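Local structure of dihydropteroate synthase (Xanthomonas albilineans, 6OFW) at residues M23-V28 / L259-D264; L59-G64 / P97-T102; A221-K226 / V246-L251. The protein probably catalyses the condensation of para-aminobenzoate with 6-hydroxymethyl-7,8-dihydropterin diphosphate to form 7,8-dihydropteroate, the immediate precursor of folate derivatives. All coordinates share one frame; numbering follows the deposited sequence.

Contact 1 of 3, residues M23-V28 / L259-D264; sequences MGIVNV and LLRVHD. With 22D (4-{[(2-amino-4-oxo-3,4-dihydropteridin-6-yl)methyl]amino}benzoic acid), chain E; SO4 (sulfate ion), chain F.
I25 serves two flat groups of 259-264: its CG1 lies over the centre of one face of the R261 guanidinium, 3.6 Å from CZ, and its CD1 sits over one face of the H263 ring in a CH-pi contact, 3.6 Å from the ring centroid. The pterin of 22D covers the opposite face of the guanidinium, its N8 3.5 Å from R261 CZ. Sulfate sits at the edges of both groups. R261 NH1 and NH2 reach separate oxygens, O2 at 3.1 Å and O1 at 3.0 Å, while H263 NE2 bonds O3 at 2.8 Å and N27 ND2 bonds the same O3 at 2.9 Å. Cationic, imidazole and amide donors are consistent with an anion-binding pocket, marked here by a sulfate probably from the crystallisation liquor. R261 gets there on a chain extended from CG to NE, across M23 SD, and its NE forms a salt bridge with D61; H263 ND1 bonds S224 OG. In the backbone, M23 N, V262 N and I25 N make parallel-sheet bonds, the first to L260 O at 2.8 Å. Strand 21-27 lies between strands 59-63 and 259-262 in the barrel sheet, and helix 242-254 packs against L260 and V262 from outside.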
loop_
_atom_site.group_PDB
_atom_site.type_symbol
_atom_site.label_atom_id
_atom_site.label_comp_id
_atom_site.label_asym_id
_atom_site.label_seq_id
_atom_site.Cartn_x
_atom_site.Cartn_y
_atom_site.Cartn_z
ATOM N N MET B 23 13.504 7.112 3.241
ATOM C CA MET B 23 14.614 7.047 4.207
ATOM C C MET B 23 14.704 5.610 4.734
ATOM O O MET B 23 13.823 5.206 5.436
ATOM C CB MET B 23 14.424 8.069 5.324
ATOM C CG MET B 23 15.315 7.937 6.517
ATOM S SD MET B 23 14.798 9.041 7.873
ATOM C CE MET B 23 15.955 10.383 7.675
ATOM N N GLY B 24 15.699 4.871 4.281
ATOM C CA GLY B 24 15.941 3.476 4.675
ATOM C C GLY B 24 16.489 3.372 6.081
ATOM O O GLY B 24 17.446 4.018 6.377
ATOM N N ILE B 25 15.865 2.545 6.904
ATOM C CA ILE B 25 16.290 2.350 8.296
ATOM C C ILE B 25 17.490 1.425 8.389
ATOM O O ILE B 25 17.388 0.265 8.027
ATOM C CB ILE B 25 15.109 1.820 9.167
ATOM C CG1 ILE B 25 13.986 2.879 9.259
ATOM C CG2 ILE B 25 15.611 1.416 10.583
ATOM C CD1 ILE B 25 12.618 2.365 9.778
ATOM N N VAL B 26 18.593 1.910 8.957
ATOM C CA VAL B 26 19.780 1.072 9.161
ATOM C C VAL B 26 20.071 1.054 10.666
ATOM O O VAL B 26 20.623 2.013 11.204
ATOM C CB VAL B 26 20.994 1.538 8.315
ATOM C CG1 VAL B 26 22.206 0.636 8.567
ATOM C CG2 VAL B 26 20.643 1.597 6.823
ATOM N N ASN B 27 19.678 -0.019 11.349
ATOM C CA ASN B 27 19.883 -0.134 12.788
ATOM C C ASN B 27 21.156 -0.872 13.074
ATOM O O ASN B 27 21.318 -2.012 12.629
ATOM C CB ASN B 27 18.680 -0.812 13.462
ATOM C CG ASN B 27 17.453 0.075 13.543
ATOM O OD1 ASN B 27 17.528 1.303 13.582
ATOM N ND2 ASN B 27 16.291 -0.530 13.576
ATOM N N VAL B 28 22.064 -0.234 13.823
ATOM C CA VAL B 28 23.361 -0.823 14.154
ATOM C C VAL B 28 23.323 -1.366 15.586
ATOM O O VAL B 28 23.845 -0.742 16.497
ATOM C CB VAL B 28 24.552 0.152 13.932
ATOM C CG1 VAL B 28 25.876 -0.627 13.866
ATOM C CG2 VAL B 28 24.357 1.007 12.681
ATOM N N LEU B 259 9.036 12.807 3.216
ATOM C CA LEU B 259 10.079 11.817 3.531
ATOM C C LEU B 259 9.418 10.716 4.359
ATOM O O LEU B 259 8.570 11.014 5.205
ATOM C CB LEU B 259 11.240 12.515 4.289
ATOM C CG LEU B 259 12.618 11.821 4.347
ATOM C CD1 LEU B 259 13.191 11.530 2.949
ATOM C CD2 LEU B 259 13.617 12.693 5.108
ATOM N N LEU B 260 9.777 9.451 4.092
ATOM C CA LEU B 260 9.179 8.284 4.751
ATOM C C LEU B 260 10.242 7.378 5.297
ATOM O O LEU B 260 11.080 6.903 4.545
ATOM C CB LEU B 260 8.259 7.531 3.749
ATOM C CG LEU B 260 7.140 8.414 3.142
ATOM C CD1 LEU B 260 6.688 7.895 1.824
ATOM C CD2 LEU B 260 5.990 8.624 4.121
ATOM N N ARG B 261 10.222 7.154 6.617
ATOM C CA ARG B 261 11.251 6.348 7.306
ATOM C C ARG B 261 10.780 4.908 7.412
ATOM O O ARG B 261 9.893 4.604 8.222
ATOM C CB ARG B 261 11.567 6.976 8.689
ATOM C CG ARG B 261 12.746 6.316 9.368
ATOM C CD ARG B 261 13.119 6.970 10.690
ATOM N NE ARG B 261 14.221 6.230 11.315
ATOM C CZ ARG B 261 14.081 5.130 12.057
ATOM N NH1 ARG B 261 12.873 4.645 12.322
ATOM N NH2 ARG B 261 15.143 4.524 12.558
ATOM N N VAL B 262 11.342 4.036 6.564
ATOM C CA VAL B 262 10.840 2.662 6.422
ATOM C C VAL B 262 11.906 1.559 6.491
ATOM O O VAL B 262 13.056 1.779 6.146
ATOM C CB VAL B 262 10.002 2.527 5.098
ATOM C CG1 VAL B 262 9.036 3.711 4.907
ATOM C CG2 VAL B 262 10.891 2.391 3.866
ATOM N N HIS B 263 11.483 0.346 6.893
ATOM C CA HIS B 263 12.332 -0.851 6.853
ATOM C C HIS B 263 12.201 -1.457 5.443
ATOM O O HIS B 263 13.186 -1.926 4.870
ATOM C CB HIS B 263 11.840 -1.905 7.859
ATOM C CG HIS B 263 11.966 -1.486 9.286
ATOM N ND1 HIS B 263 10.891 -0.989 9.984
ATOM C CD2 HIS B 263 13.044 -1.519 10.106
ATOM C CE1 HIS B 263 11.342 -0.722 11.197
ATOM N NE2 HIS B 263 12.630 -1.038 11.315
ATOM N N ASP B 264 10.967 -1.426 4.888
ATOM C CA ASP B 264 10.601 -2.079 3.634
ATOM C C ASP B 264 10.687 -1.129 2.465
ATOM O O ASP B 264 9.690 -0.616 1.944
ATOM C CB ASP B 264 9.236 -2.762 3.772
ATOM C CG ASP B 264 9.217 -3.637 5.005
ATOM O OD1 ASP B 264 9.755 -4.774 4.944
ATOM O OD2 ASP B 264 8.719 -3.175 6.048
HETATM C C7 22D E . 13.547 5.829 15.620
HETATM N N8 22D E . 13.866 7.065 14.924
HETATM C C8A 22D E . 12.915 7.804 14.315
HETATM N N1 22D E . 13.299 8.935 13.660
HETATM C C2 22D E . 12.323 9.707 13.181
HETATM N N2 22D E . 12.626 10.888 12.645
HETATM N N3 22D E . 10.999 9.368 13.217
HETATM C C4 22D E . 10.493 8.205 13.756
HETATM O O4 22D E . 9.294 7.973 13.699
HETATM C C4A 22D E . 11.520 7.360 14.352
HETATM N N5 22D E . 11.171 6.157 14.935
HETATM C C6 22D E . 12.081 5.473 15.517
HETATM C C9 22D E . 11.744 4.198 16.243
HETATM N N10 22D E . 10.648 4.517 17.136
HETATM C CBX 22D E . 9.689 3.629 17.565
HETATM C CAR 22D E . 8.628 4.090 18.344
HETATM C CAT 22D E . 7.550 3.265 18.608
HETATM C CAQ 22D E . 9.705 2.300 17.149
HETATM C CAS 22D E . 8.636 1.471 17.434
HETATM C CBY 22D E . 7.528 1.952 18.134
HETATM C CBV 22D E . 6.296 1.138 18.210
HETATM O OAJ 22D E . 5.241 1.766 18.649
HETATM O OXT 22D E . 6.296 -0.037 17.889
HETATM S S SO4 F . 13.225 1.259 14.346
HETATM O O1 SO4 F . 14.460 2.057 14.197
HETATM O O2 SO4 F . 12.178 1.934 13.651
HETATM O O3 SO4 F . 13.429 -0.072 13.819
HETATM O O4 SO4 F . 12.904 1.174 15.761
HETATM O O HOH W 1 17.944 4.148 12.396
#

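Contact 2 of 3, residues L59-G64 / P97-T102; sequences LLDIGG and PLSVDT. With 22D (4-{[(2-amino-4-oxo-3,4-dihydropteridin-6-yl)methyl]amino}benzoic acid), chain E.
Strands 59-63 and 98-101 run parallel, 28° apart, joined by L60 N to P97 O, S99 N to L60 O, I62 N to S99 O and D101 N to I62 O, the last three each 2.8 Å long and nearly straight. On the face of D61, S99 and D101, serine suits its place because its short side chain brings a donor to the neighbouring strand: S99 OG donates to D61 OD1 at 2.7 Å, on the anti side of the carboxylate. D61 CG lies anti to the backbone N (chi1 -175°), which carries OD2 out to within 2.9 Å of D101 OD2. These two acceptors do not bond; N120 ND2 bonds D61 OD2 and, with the charge of R261 nearby, would temper the gathered negative charge. D101 OD2 is also 2.8 Å from N8 of 22D. G63, without a side chain, lets D101 CB pass close to its CA. The face of L60, L98 and I62 is apolar: L60 and L98 lie side by side, CD1 to CD2 4.0 Å, and I62 CD1 meets L98 CB, both strands facing helix 76-93. Strand, helix and adjacent parallel strand make a beta-alpha-beta unit of the TIM barrel, its polar face turned to the pterin pocket.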
loop_
_atom_site.group_PDB
_atom_site.type_symbol
_atom_site.label_atom_id
_atom_site.label_comp_id
_atom_site.label_asym_id
_atom_site.label_seq_id
_atom_site.Cartn_x
_atom_site.Cartn_y
_atom_site.Cartn_z
ATOM N N LEU B 59 17.812 7.965 0.906
ATOM C CA LEU B 59 18.621 8.398 2.063
ATOM C C LEU B 59 18.646 7.230 3.058
ATOM O O LEU B 59 17.716 6.484 3.067
ATOM C CB LEU B 59 17.909 9.635 2.627
ATOM C CG LEU B 59 18.287 10.132 4.006
ATOM C CD1 LEU B 59 19.627 10.827 3.949
ATOM C CD2 LEU B 59 17.257 11.109 4.501
ATOM N N LEU B 60 19.735 7.052 3.781
ATOM C CA LEU B 60 19.831 5.997 4.819
ATOM C C LEU B 60 19.910 6.632 6.212
ATOM O O LEU B 60 20.709 7.502 6.424
ATOM C CB LEU B 60 21.033 5.099 4.572
ATOM C CG LEU B 60 21.140 4.426 3.217
ATOM C CD1 LEU B 60 22.426 3.652 3.123
ATOM C CD2 LEU B 60 19.977 3.520 2.938
ATOM N N ASP B 61 19.144 6.122 7.147
ATOM C CA ASP B 61 19.151 6.648 8.500
ATOM C C ASP B 61 19.833 5.633 9.406
ATOM O O ASP B 61 19.310 4.535 9.629
ATOM C CB ASP B 61 17.730 6.932 8.967
ATOM C CG ASP B 61 17.660 7.600 10.314
ATOM O OD1 ASP B 61 18.344 8.621 10.501
ATOM O OD2 ASP B 61 16.898 7.112 11.177
ATOM N N ILE B 62 21.016 6.021 9.919
ATOM C CA ILE B 62 21.891 5.155 10.715
ATOM C C ILE B 62 21.716 5.435 12.195
ATOM O O ILE B 62 21.961 6.556 12.645
ATOM C CB ILE B 62 23.351 5.269 10.219
ATOM C CG1 ILE B 62 23.426 5.014 8.689
ATOM C CG2 ILE B 62 24.284 4.303 11.016
ATOM C CD1 ILE B 62 24.631 5.583 7.971
ATOM N N GLY B 63 21.281 4.433 12.932
ATOM C CA GLY B 63 21.054 4.568 14.372
ATOM C C GLY B 63 21.766 3.508 15.179
ATOM O O GLY B 63 21.787 2.347 14.777
ATOM N N GLY B 64 22.321 3.895 16.327
ATOM C CA GLY B 64 23.008 2.970 17.221
ATOM C C GLY B 64 22.293 2.730 18.533
ATOM O O GLY B 64 22.759 1.935 19.353
ATOM N N PRO B 97 22.699 10.292 0.437
ATOM C CA PRO B 97 22.794 11.073 1.643
ATOM C C PRO B 97 22.641 10.143 2.870
ATOM O O PRO B 97 21.871 9.217 2.806
ATOM C CB PRO B 97 21.588 12.013 1.585
ATOM C CG PRO B 97 21.075 11.952 0.191
ATOM C CD PRO B 97 21.610 10.690 -0.408
ATOM N N LEU B 98 23.333 10.462 3.962
ATOM C CA LEU B 98 23.296 9.641 5.155
ATOM C C LEU B 98 22.833 10.453 6.334
ATOM O O LEU B 98 23.305 11.555 6.572
ATOM C CB LEU B 98 24.666 8.967 5.440
ATOM C CG LEU B 98 25.345 8.165 4.306
ATOM C CD1 LEU B 98 26.669 7.587 4.775
ATOM C CD2 LEU B 98 24.460 6.990 3.831
ATOM N N SER B 99 21.855 9.939 7.042
ATOM C CA SER B 99 21.336 10.578 8.226
ATOM C C SER B 99 21.836 9.824 9.439
ATOM O O SER B 99 21.949 8.605 9.402
ATOM C CB SER B 99 19.814 10.549 8.209
ATOM O OG SER B 99 19.298 10.956 9.466
ATOM N N VAL B 100 22.102 10.545 10.527
ATOM C CA VAL B 100 22.466 9.916 11.790
ATOM C C VAL B 100 21.309 10.093 12.750
ATOM O O VAL B 100 20.834 11.212 12.988
ATOM C CB VAL B 100 23.848 10.322 12.354
ATOM C CG1 VAL B 100 23.923 11.813 12.649
ATOM C CG2 VAL B 100 24.209 9.489 13.574
ATOM N N ASP B 101 20.811 8.985 13.255
ATOM C CA ASP B 101 19.687 8.998 14.178
ATOM C C ASP B 101 20.258 9.054 15.591
ATOM O O ASP B 101 20.649 8.018 16.148
ATOM C CB ASP B 101 18.827 7.757 13.970
ATOM C CG ASP B 101 17.456 7.787 14.618
ATOM O OD1 ASP B 101 17.309 8.425 15.666
ATOM O OD2 ASP B 101 16.537 7.149 14.079
ATOM N N THR B 102 20.352 10.272 16.152
ATOM C CA THR B 102 20.919 10.494 17.489
ATOM C C THR B 102 20.399 11.771 18.104
ATOM O O THR B 102 20.030 12.689 17.366
ATOM C CB THR B 102 22.468 10.494 17.432
ATOM O OG1 THR B 102 22.992 10.476 18.765
ATOM C CG2 THR B 102 23.058 11.663 16.620
HETATM C C7 22D E . 13.547 5.829 15.620
HETATM N N8 22D E . 13.866 7.065 14.924
HETATM C C8A 22D E . 12.915 7.804 14.315
HETATM N N1 22D E . 13.299 8.935 13.660
HETATM C C2 22D E . 12.323 9.707 13.181
HETATM N N2 22D E . 12.626 10.888 12.645
HETATM N N3 22D E . 10.999 9.368 13.217
HETATM C C4 22D E . 10.493 8.205 13.756
HETATM O O4 22D E . 9.294 7.973 13.699
HETATM C C4A 22D E . 11.520 7.360 14.352
HETATM N N5 22D E . 11.171 6.157 14.935
HETATM C C6 22D E . 12.081 5.473 15.517
HETATM C C9 22D E . 11.744 4.198 16.243
HETATM N N10 22D E . 10.648 4.517 17.136
HETATM C CBX 22D E . 9.689 3.629 17.565
HETATM C CAR 22D E . 8.628 4.090 18.344
HETATM C CAT 22D E . 7.550 3.265 18.608
HETATM C CAQ 22D E . 9.705 2.300 17.149
HETATM C CAS 22D E . 8.636 1.471 17.434
HETATM C CBY 22D E . 7.528 1.952 18.134
HETATM C CBV 22D E . 6.296 1.138 18.210
HETATM O OAJ 22D E . 5.241 1.766 18.649
HETATM O OXT 22D E . 6.296 -0.037 17.889
HETATM O O HOH W 2 22.779 6.656 16.941
#

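Contact 3 of 3, residues A221-K226 / V246-L251; sequences AGLSRK and VAAHLL. With 22D (4-{[(2-amino-4-oxo-3,4-dihydropteridin-6-yl)methyl]amino}benzoic acid), chain E.
H249 turns the edge of its imidazole to the turn that follows strand 220-221, where that edge meets the backbone of G222, L223 and S224. Its NE2 accepts the amide hydrogen of L223 N at 2.9 Å, nearly straight at 169°, with the donor tilted 27° out of the ring plane. Beside it, H249 CE1 packs 3.8 Å from S224 CB. With CG placed anti to the carbonyl carbon (chi1 -69°), the ring leans off helix 242-254 to reach the L223 amide. L223 slides past the ring in the opposite direction and rests its CB on A248 CB, 4.1 Å away; a methyl group suits this spot, since A248 also packs on V274 of the second subunit.

From L223 to K226 the chain makes a type II beta turn, with R225 taking the positive phi of its third position. R225 NH2 forms a salt bridge with D264, tying the turn to the end of the next strand. K226 then reaches back fully extended along the aminobenzoate part of 22D, its CE 3.5 Å from CBX. Its NZ bonds G222 O at 2.9 Å, from above the carbonyl plane, as well as O4 of 22D at 2.8 Å and N5 at 3.2 Å; F193 O is a further partner. G222 suits its position because the pterin O4 fills the side where a side chain would project.

Lysine gives both an apolar stem for the benzoate ring and a charged tip for pterin acceptors. As NE2 accepts the amide proton of L223, H249 is probably neutral, with its own proton on ND1.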
loop_
_atom_site.group_PDB
_atom_site.type_symbol
_atom_site.label_atom_id
_atom_site.label_comp_id
_atom_site.label_asym_id
_atom_site.label_seq_id
_atom_site.Cartn_x
_atom_site.Cartn_y
_atom_site.Cartn_z
ATOM N N ALA B 221 7.523 11.124 8.037
ATOM C CA ALA B 221 6.634 10.220 8.758
ATOM C C ALA B 221 7.317 8.855 8.847
ATOM O O ALA B 221 7.844 8.374 7.851
ATOM C CB ALA B 221 5.319 10.073 8.009
ATOM N N GLY B 222 7.281 8.261 10.025
ATOM C CA GLY B 222 7.831 6.926 10.274
ATOM C C GLY B 222 6.827 6.065 11.020
ATOM O O GLY B 222 6.693 6.252 12.173
ATOM N N LEU B 223 6.142 5.164 10.333
ATOM C CA LEU B 223 5.154 4.262 10.955
ATOM C C LEU B 223 5.589 2.828 10.681
ATOM O O LEU B 223 4.823 1.957 10.949
ATOM C CB LEU B 223 3.773 4.503 10.358
ATOM C CG LEU B 223 3.149 5.865 10.628
ATOM C CD1 LEU B 223 3.005 6.652 9.351
ATOM C CD2 LEU B 223 1.804 5.743 11.301
ATOM N N SER B 224 6.829 2.663 10.237
ATOM C CA SER B 224 7.346 1.364 9.805
ATOM C C SER B 224 7.268 0.272 10.876
ATOM O O SER B 224 7.957 0.387 11.832
ATOM C CB SER B 224 8.712 1.486 9.242
ATOM O OG SER B 224 9.020 0.321 8.578
ATOM N N ARG B 225 6.427 -0.719 10.631
ATOM C CA ARG B 225 6.223 -1.946 11.422
ATOM C C ARG B 225 5.933 -1.649 12.890
ATOM O O ARG B 225 6.212 -2.478 13.756
ATOM C CB ARG B 225 7.460 -2.853 11.326
ATOM C CG ARG B 225 7.863 -3.237 9.902
ATOM C CD ARG B 225 9.086 -4.103 9.990
ATOM N NE ARG B 225 9.470 -4.607 8.675
ATOM C CZ ARG B 225 10.433 -5.491 8.492
ATOM N NH1 ARG B 225 11.109 -5.973 9.531
ATOM N NH2 ARG B 225 10.730 -5.908 7.273
ATOM N N LYS B 226 5.409 -0.462 13.161
ATOM C CA LYS B 226 5.171 0.006 14.510
ATOM C C LYS B 226 3.963 -0.677 15.147
ATOM O O LYS B 226 3.098 -1.212 14.451
ATOM C CB LYS B 226 5.091 1.552 14.529
ATOM C CG LYS B 226 6.499 2.179 14.439
ATOM C CD LYS B 226 6.521 3.682 14.631
ATOM C CE LYS B 226 7.946 4.171 14.580
ATOM N NZ LYS B 226 8.051 5.653 14.640
ATOM N N VAL B 246 3.295 -0.133 4.524
ATOM C CA VAL B 246 3.382 0.406 3.148
ATOM C C VAL B 246 2.137 1.273 2.903
ATOM O O VAL B 246 2.276 2.406 2.447
ATOM C CB VAL B 246 3.570 -0.723 2.097
ATOM C CG1 VAL B 246 3.434 -0.198 0.670
ATOM C CG2 VAL B 246 4.925 -1.423 2.270
ATOM N N ALA B 247 0.945 0.799 3.323
ATOM C CA ALA B 247 -0.296 1.574 3.206
ATOM C C ALA B 247 -0.236 2.863 4.022
ATOM O O ALA B 247 -0.609 3.915 3.509
ATOM C CB ALA B 247 -1.481 0.742 3.651
ATOM N N ALA B 248 0.242 2.797 5.285
ATOM C CA ALA B 248 0.359 3.984 6.164
ATOM C C ALA B 248 1.274 5.017 5.545
ATOM O O ALA B 248 0.943 6.205 5.536
ATOM C CB ALA B 248 0.882 3.573 7.549
ATOM N N HIS B 249 2.398 4.565 4.988
ATOM C CA HIS B 249 3.351 5.470 4.345
ATOM C C HIS B 249 2.809 6.089 3.064
ATOM O O HIS B 249 3.055 7.279 2.830
ATOM C CB HIS B 249 4.707 4.811 4.143
ATOM C CG HIS B 249 5.400 4.579 5.456
ATOM N ND1 HIS B 249 5.768 3.316 5.867
ATOM C CD2 HIS B 249 5.729 5.462 6.420
ATOM C CE1 HIS B 249 6.311 3.466 7.056
ATOM N NE2 HIS B 249 6.308 4.740 7.433
ATOM N N LEU B 250 2.011 5.334 2.275
ATOM C CA LEU B 250 1.377 5.892 1.084
ATOM C C LEU B 250 0.383 6.954 1.491
ATOM O O LEU B 250 0.367 8.026 0.885
ATOM C CB LEU B 250 0.684 4.778 0.263
ATOM C CG LEU B 250 -0.040 5.221 -1.015
ATOM C CD1 LEU B 250 0.908 6.011 -1.943
ATOM C CD2 LEU B 250 -0.680 4.016 -1.726
ATOM N N LEU B 251 -0.434 6.693 2.542
ATOM C CA LEU B 251 -1.398 7.668 3.061
ATOM C C LEU B 251 -0.687 8.915 3.597
ATOM O O LEU B 251 -1.176 10.033 3.394
ATOM C CB LEU B 251 -2.294 7.042 4.174
ATOM C CG LEU B 251 -3.198 5.875 3.744
ATOM C CD1 LEU B 251 -3.833 5.209 4.934
ATOM C CD2 LEU B 251 -4.282 6.335 2.779
HETATM C C7 22D E . 13.547 5.829 15.620
HETATM N N8 22D E . 13.866 7.065 14.924
HETATM C C8A 22D E . 12.915 7.804 14.315
HETATM N N1 22D E . 13.299 8.935 13.660
HETATM C C2 22D E . 12.323 9.707 13.181
HETATM N N2 22D E . 12.626 10.888 12.645
HETATM N N3 22D E . 10.999 9.368 13.217
HETATM C C4 22D E . 10.493 8.205 13.756
HETATM O O4 22D E . 9.294 7.973 13.699
HETATM C C4A 22D E . 11.520 7.360 14.352
HETATM N N5 22D E . 11.171 6.157 14.935
HETATM C C6 22D E . 12.081 5.473 15.517
HETATM C C9 22D E . 11.744 4.198 16.243
HETATM N N10 22D E . 10.648 4.517 17.136
HETATM C CBX 22D E . 9.689 3.629 17.565
HETATM C CAR 22D E . 8.628 4.090 18.344
HETATM C CAT 22D E . 7.550 3.265 18.608
HETATM C CAQ 22D E . 9.705 2.300 17.149
HETATM C CAS 22D E . 8.636 1.471 17.434
HETATM C CBY 22D E . 7.528 1.952 18.134
HETATM C CBV 22D E . 6.296 1.138 18.210
HETATM O OAJ 22D E . 5.241 1.766 18.649
HETATM O OXT 22D E . 6.296 -0.037 17.889
#

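How the contacts relate
All three contacts belong to one TIM barrel and touch 22D: contacts 1 and 2 supply barrel strands, contact 3 the turn after a strand. Contacts 1 and 2 have centres about 8 Å apart and continue the same parallel sheet, since strands 21-27 and 59-63 are neighbours in it. The centres of contacts 3 and 1 are about 11 Å apart; contact 3 joins the turn after strand 220-221 to helix 242-254, which leads into strand 259-262. Contacts 2 and 3, about 18 Å apart between centres, do not touch. Along the chain, contact 1 closes the barrel by pairing its early and late strands, with contacts 2 and 3 nested in series inside it, so distant sequence converges on one pterin site.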